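PDB 4F7A: putative uncharacterized protein from Bacteroides vulgatus, which probably binds glycans, such as mucin O-glycans, at the outer membrane as a SusD-like lipoprotein of the nutrient-uptake machinery. Local coordinates for residues A[149-152]-A[153-157]; A[216-219]-A[220-224]. One frame throughout, in Å; residues are numbered along the deposited sequence. Where two conformers were deposited one is given.

Interaction 1 of 2, residues A[149-152]-A[153-157]; sequences DTQE and EAYKA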
loop_
_atom_site.group_PDB
_atom_site.type_symbol
_atom_site.label_atom_id
_atom_site.label_comp_id
_atom_site.label_asym_id
_atom_site.label_seq_id
_atom_site.Cartn_x
_atom_site.Cartn_y
_atom_site.Cartn_z
ATOM N N ASP A 149 1.560 17.906 11.551
ATOM C CA ASP A 149 0.184 17.421 11.722
ATOM C C ASP A 149 0.196 16.115 12.512
ATOM O O ASP A 149 0.935 15.204 12.163
ATOM C CB ASP A 149 -0.463 17.042 10.385
ATOM C CG ASP A 149 -0.784 18.193 9.507
ATOM O OD1 ASP A 149 -0.712 19.362 9.943
ATOM O OD2 ASP A 149 -1.140 17.903 8.328
ATOM N N THR A 150 -0.682 15.973 13.503
ATOM C CA THR A 150 -1.011 14.629 14.023
ATOM C C THR A 150 -1.592 13.813 12.860
ATOM O O THR A 150 -2.029 14.385 11.845
ATOM C CB THR A 150 -2.044 14.672 15.168
ATOM O OG1 THR A 150 -3.292 15.092 14.632
ATOM C CG2 THR A 150 -1.608 15.656 16.309
ATOM N N GLN A 151 -1.576 12.488 12.959
ATOM C CA GLN A 151 -2.169 11.680 11.902
ATOM C C GLN A 151 -3.637 12.036 11.669
ATOM O O GLN A 151 -4.089 12.052 10.523
ATOM C CB GLN A 151 -2.031 10.187 12.192
ATOM C CG GLN A 151 -2.569 9.287 11.080
ATOM C CD GLN A 151 -2.185 7.831 11.293
ATOM O OE1 GLN A 151 -2.796 7.148 12.125
ATOM N NE2 GLN A 151 -1.193 7.330 10.514
ATOM N N GLU A 152 -4.375 12.294 12.744
ATOM C CA GLU A 152 -5.785 12.685 12.626
ATOM C C GLU A 152 -5.921 13.957 11.782
ATOM O O GLU A 152 -6.771 14.047 10.915
ATOM C CB GLU A 152 -6.395 12.911 14.006
ATOM C CG GLU A 152 -7.877 13.322 13.976
ATOM C CD GLU A 152 -8.489 13.401 15.363
ATOM O OE1 GLU A 152 -7.747 13.429 16.355
ATOM O OE2 GLU A 152 -9.719 13.426 15.452
ATOM N N GLU A 153 -5.070 14.934 12.053
ATOM C CA GLU A 153 -5.087 16.188 11.315
ATOM C C GLU A 153 -4.701 15.976 9.856
ATOM O O GLU A 153 -5.259 16.644 8.966
ATOM C CB GLU A 153 -4.149 17.203 11.958
ATOM C CG GLU A 153 -4.734 17.773 13.251
ATOM C CD GLU A 153 -3.677 18.404 14.192
ATOM O OE1 GLU A 153 -2.447 18.348 13.959
ATOM O OE2 GLU A 153 -4.102 18.953 15.210
ATOM N N ALA A 154 -3.723 15.104 9.611
ATOM C CA ALA A 154 -3.322 14.785 8.220
ATOM C C ALA A 154 -4.488 14.148 7.475
ATOM O O ALA A 154 -4.780 14.527 6.336
ATOM C CB ALA A 154 -2.084 13.872 8.191
ATOM N N TYR A 155 -5.142 13.156 8.097
ATOM C CA TYR A 155 -6.338 12.525 7.481
ATOM C C TYR A 155 -7.446 13.536 7.171
ATOM O O TYR A 155 -8.019 13.553 6.076
ATOM C CB TYR A 155 -6.848 11.343 8.335
ATOM C CG TYR A 155 -6.244 10.042 7.821
ATOM C CD1 TYR A 155 -4.924 9.701 8.094
ATOM C CD2 TYR A 155 -6.979 9.179 7.028
ATOM C CE1 TYR A 155 -4.346 8.522 7.588
ATOM C CE2 TYR A 155 -6.414 7.989 6.540
ATOM C CZ TYR A 155 -5.099 7.680 6.800
ATOM O OH TYR A 155 -4.558 6.521 6.275
ATOM N N LYS A 156 -7.728 14.418 8.121
ATOM C CA LYS A 156 -8.732 15.433 7.882
ATOM C C LYS A 156 -8.291 16.323 6.712
ATOM O O LYS A 156 -9.103 16.678 5.872
ATOM C CB LYS A 156 -9.015 16.229 9.160
ATOM C CG LYS A 156 -9.832 15.379 10.154
ATOM C CD LYS A 156 -10.225 16.108 11.439
ATOM C CE LYS A 156 -11.058 15.172 12.335
ATOM N NZ LYS A 156 -11.432 15.804 13.633
ATOM N N ALA A 157 -7.012 16.683 6.652
ATOM C CA ALA A 157 -6.539 17.493 5.517
ATOM C C ALA A 157 -6.676 16.707 4.194
ATOM O O ALA A 157 -7.038 17.285 3.156
ATOM C CB ALA A 157 -5.096 17.971 5.745
HETATM O O HOH W 1 -2.260 20.301 12.064
#
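Thr150 and Glu153 grip each other reciprocally at the start of helix 151-174. Thr150 OG1 accepts from Glu153 N at 3.1 Å, and Glu153 OE1 accepts from Thr150 N at 3.0 Å, the N-H arriving from above the carboxylate plane, 40° out of it. Threonine suits the first place because its hydroxyl, set between its own backbone N and carbonyl carbon (chi1 68°), points forward to the amide N-H three residues on; glutamate suits the other because its extended chain spans back to the cap. With an alanine in place of the threonine, Glu153 N would probably lose its side-chain acceptor, and the capping box would keep only the bond from the backbone N to Glu153 OE1. Backbone bonds then take over, from Ala154 N to Thr150 O (2.9 Å) and from Tyr155 N to Gln151 O (2.9 Å). Further along, Glu152 and Lys156 run side by side, and OE2 of Glu152 meets NZ of Lys156 in a long, weak salt bridge of 3.4 Å. Gln151 lies alongside Tyr155, with Gln151 CG 3.8 Å from Tyr155 CD1. The amide of Gln151 stands 76° from the ring plane and bonds Thr129 and Trp504 N. Tyr155 OH reaches Asp130, tying the turn to helix 111-132. A water bridges Asp149 OD1 (2.8 Å) and, weakly, Glu153 OE1, which probably eases the nearness of two like charges; Ser138 also holds Asp149 OD1. The whole is a capping box, with Thr150 as N-cap, opening a helix of this TPR-like SusD fold.

Interaction 2 of 2, residues A[216-219]-A[220-224]; sequences KTLA and TSEAQ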
loop_
_atom_site.group_PDB
_atom_site.type_symbol
_atom_site.label_atom_id
_atom_site.label_comp_id
_atom_site.label_asym_id
_atom_site.label_seq_id
_atom_site.Cartn_x
_atom_site.Cartn_y
_atom_site.Cartn_z
ATOM N N LYS A 216 -15.673 6.292 13.758
ATOM C CA LYS A 216 -16.762 5.777 12.943
ATOM C C LYS A 216 -17.573 6.886 12.298
ATOM O O LYS A 216 -18.070 6.724 11.175
ATOM C CB LYS A 216 -17.693 4.873 13.758
ATOM C CG LYS A 216 -18.800 4.231 12.923
ATOM C CD LYS A 216 -19.637 3.248 13.765
ATOM C CE LYS A 216 -20.855 2.730 12.984
ATOM N NZ LYS A 216 -21.631 1.747 13.801
ATOM N N THR A 217 -17.728 8.002 13.003
ATOM C CA THR A 217 -18.483 9.134 12.479
ATOM C C THR A 217 -17.848 9.699 11.215
ATOM O O THR A 217 -18.542 9.927 10.250
ATOM C CB THR A 217 -18.617 10.251 13.533
ATOM O OG1 THR A 217 -19.341 9.728 14.642
ATOM C CG2 THR A 217 -19.350 11.461 12.966
ATOM N N LEU A 218 -16.531 9.892 11.224
ATOM C CA LEU A 218 -15.775 10.351 10.038
ATOM C C LEU A 218 -15.808 9.322 8.923
ATOM O O LEU A 218 -16.052 9.666 7.762
ATOM C CB LEU A 218 -14.310 10.603 10.400
ATOM C CG LEU A 218 -13.370 11.270 9.372
ATOM C CD1 LEU A 218 -13.959 12.600 8.822
ATOM C CD2 LEU A 218 -12.003 11.514 10.040
ATOM N N ALA A 219 -15.544 8.063 9.265
ATOM C CA ALA A 219 -15.607 6.982 8.274
ATOM C C ALA A 219 -16.960 6.970 7.576
ATOM O O ALA A 219 -17.038 6.776 6.365
ATOM C CB ALA A 219 -15.336 5.606 8.947
ATOM N N THR A 220 -18.029 7.160 8.351
ATOM C CA THR A 220 -19.393 7.092 7.821
ATOM C C THR A 220 -19.623 8.232 6.840
ATOM O O THR A 220 -20.113 8.002 5.725
ATOM C CB THR A 220 -20.444 7.103 8.953
ATOM O OG1 THR A 220 -20.179 6.018 9.864
ATOM C CG2 THR A 220 -21.911 7.005 8.407
ATOM N N SER A 221 -19.258 9.454 7.246
ATOM C CA SER A 221 -19.489 10.625 6.399
ATOM C C SER A 221 -18.645 10.561 5.127
ATOM O O SER A 221 -19.140 10.898 4.035
ATOM C CB SER A 221 -19.245 11.944 7.153
ATOM O OG SER A 221 -17.973 11.968 7.763
ATOM N N GLU A 222 -17.401 10.125 5.243
ATOM C CA GLU A 222 -16.512 10.064 4.061
ATOM C C GLU A 222 -16.863 8.892 3.141
ATOM O O GLU A 222 -16.854 9.056 1.915
ATOM C CB GLU A 222 -15.036 10.044 4.457
ATOM C CG GLU A 222 -14.597 11.317 5.208
ATOM C CD GLU A 222 -14.678 12.578 4.327
ATOM O OE1 GLU A 222 -14.604 12.450 3.100
ATOM O OE2 GLU A 222 -14.829 13.702 4.863
ATOM N N ALA A 223 -17.237 7.739 3.710
ATOM C CA ALA A 223 -17.718 6.637 2.852
ATOM C C ALA A 223 -18.980 7.050 2.121
ATOM O O ALA A 223 -19.170 6.686 0.952
ATOM C CB ALA A 223 -17.966 5.352 3.651
ATOM N N GLN A 224 -19.839 7.837 2.772
ATOM C CA GLN A 224 -21.066 8.264 2.114
ATOM C C GLN A 224 -20.782 9.155 0.920
ATOM O O GLN A 224 -21.376 8.984 -0.137
ATOM C CB GLN A 224 -21.995 8.987 3.080
ATOM C CG GLN A 224 -23.247 9.538 2.417
ATOM C CD GLN A 224 -24.254 9.973 3.437
ATOM O OE1 GLN A 224 -23.932 10.737 4.344
ATOM N NE2 GLN A 224 -25.480 9.471 3.318
#
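The carbonyl of Lys216 is the flat group whose two faces are both used: its oxygen is approached from opposite sides of the plane by two donors of one residue, Thr220 OG1 at 2.6 Å, tilted 34° from the plane, and Thr220 N at 2.9 Å, tilted 29°. Threonine suits this place because its OG1, anti to its own carbonyl carbon (chi1 -56°), swings back along the helix to the carbonyl four residues earlier, which gives this partly exposed hydroxyl an acceptor within its own helix. The Leu218 carbonyl accepts Glu222 N at 2.9 Å, nearly end-on. Beside it, Leu218 CD1 touches Glu222 CG at 3.9 Å, and Phe159 of helix 151-174 meets both side chains. The bent chain of Glu222 thus gives its methylenes to this apolar patch. The small side chains of Ala219 and Ala223 suit close packing, Ala219 on the loop residues Val211 and Ser212, Ala223 on Leu205 and Met209 of helix 193-210. Chemically, the Thr220 hydroxyl is spent on a backbone carbonyl of its own helix; exposed Lys216 pairs with the C-terminal carboxylate of Phe511, whereas the carboxylate of buried Glu222 is met by Arg204 and Lys225, which probably offsets its charge.

Overall arrangement
From the N terminus, helix 111-132 and a connecting loop lead to interaction 1, which opens helix 151-174; helix 193-210 follows, and interaction 2 then occupies the first turns of helix 216-228. Each is local to one continuous stretch and closes no long loop, and the two stand in series, neither nested nor crossed. Their centres lie 15 Å apart on the same side of the chain's centre, and the nearest atoms, about 4 Å apart, do not touch. Helix 151-174 joins them: its start carries interaction 1, and Phe159, just beyond, packs on interaction 2. Outward, 149-157 ties to helix 111-132 and the Trp503-Trp504 region, and 216-224 to helix 193-210 and the C-terminal Phe511.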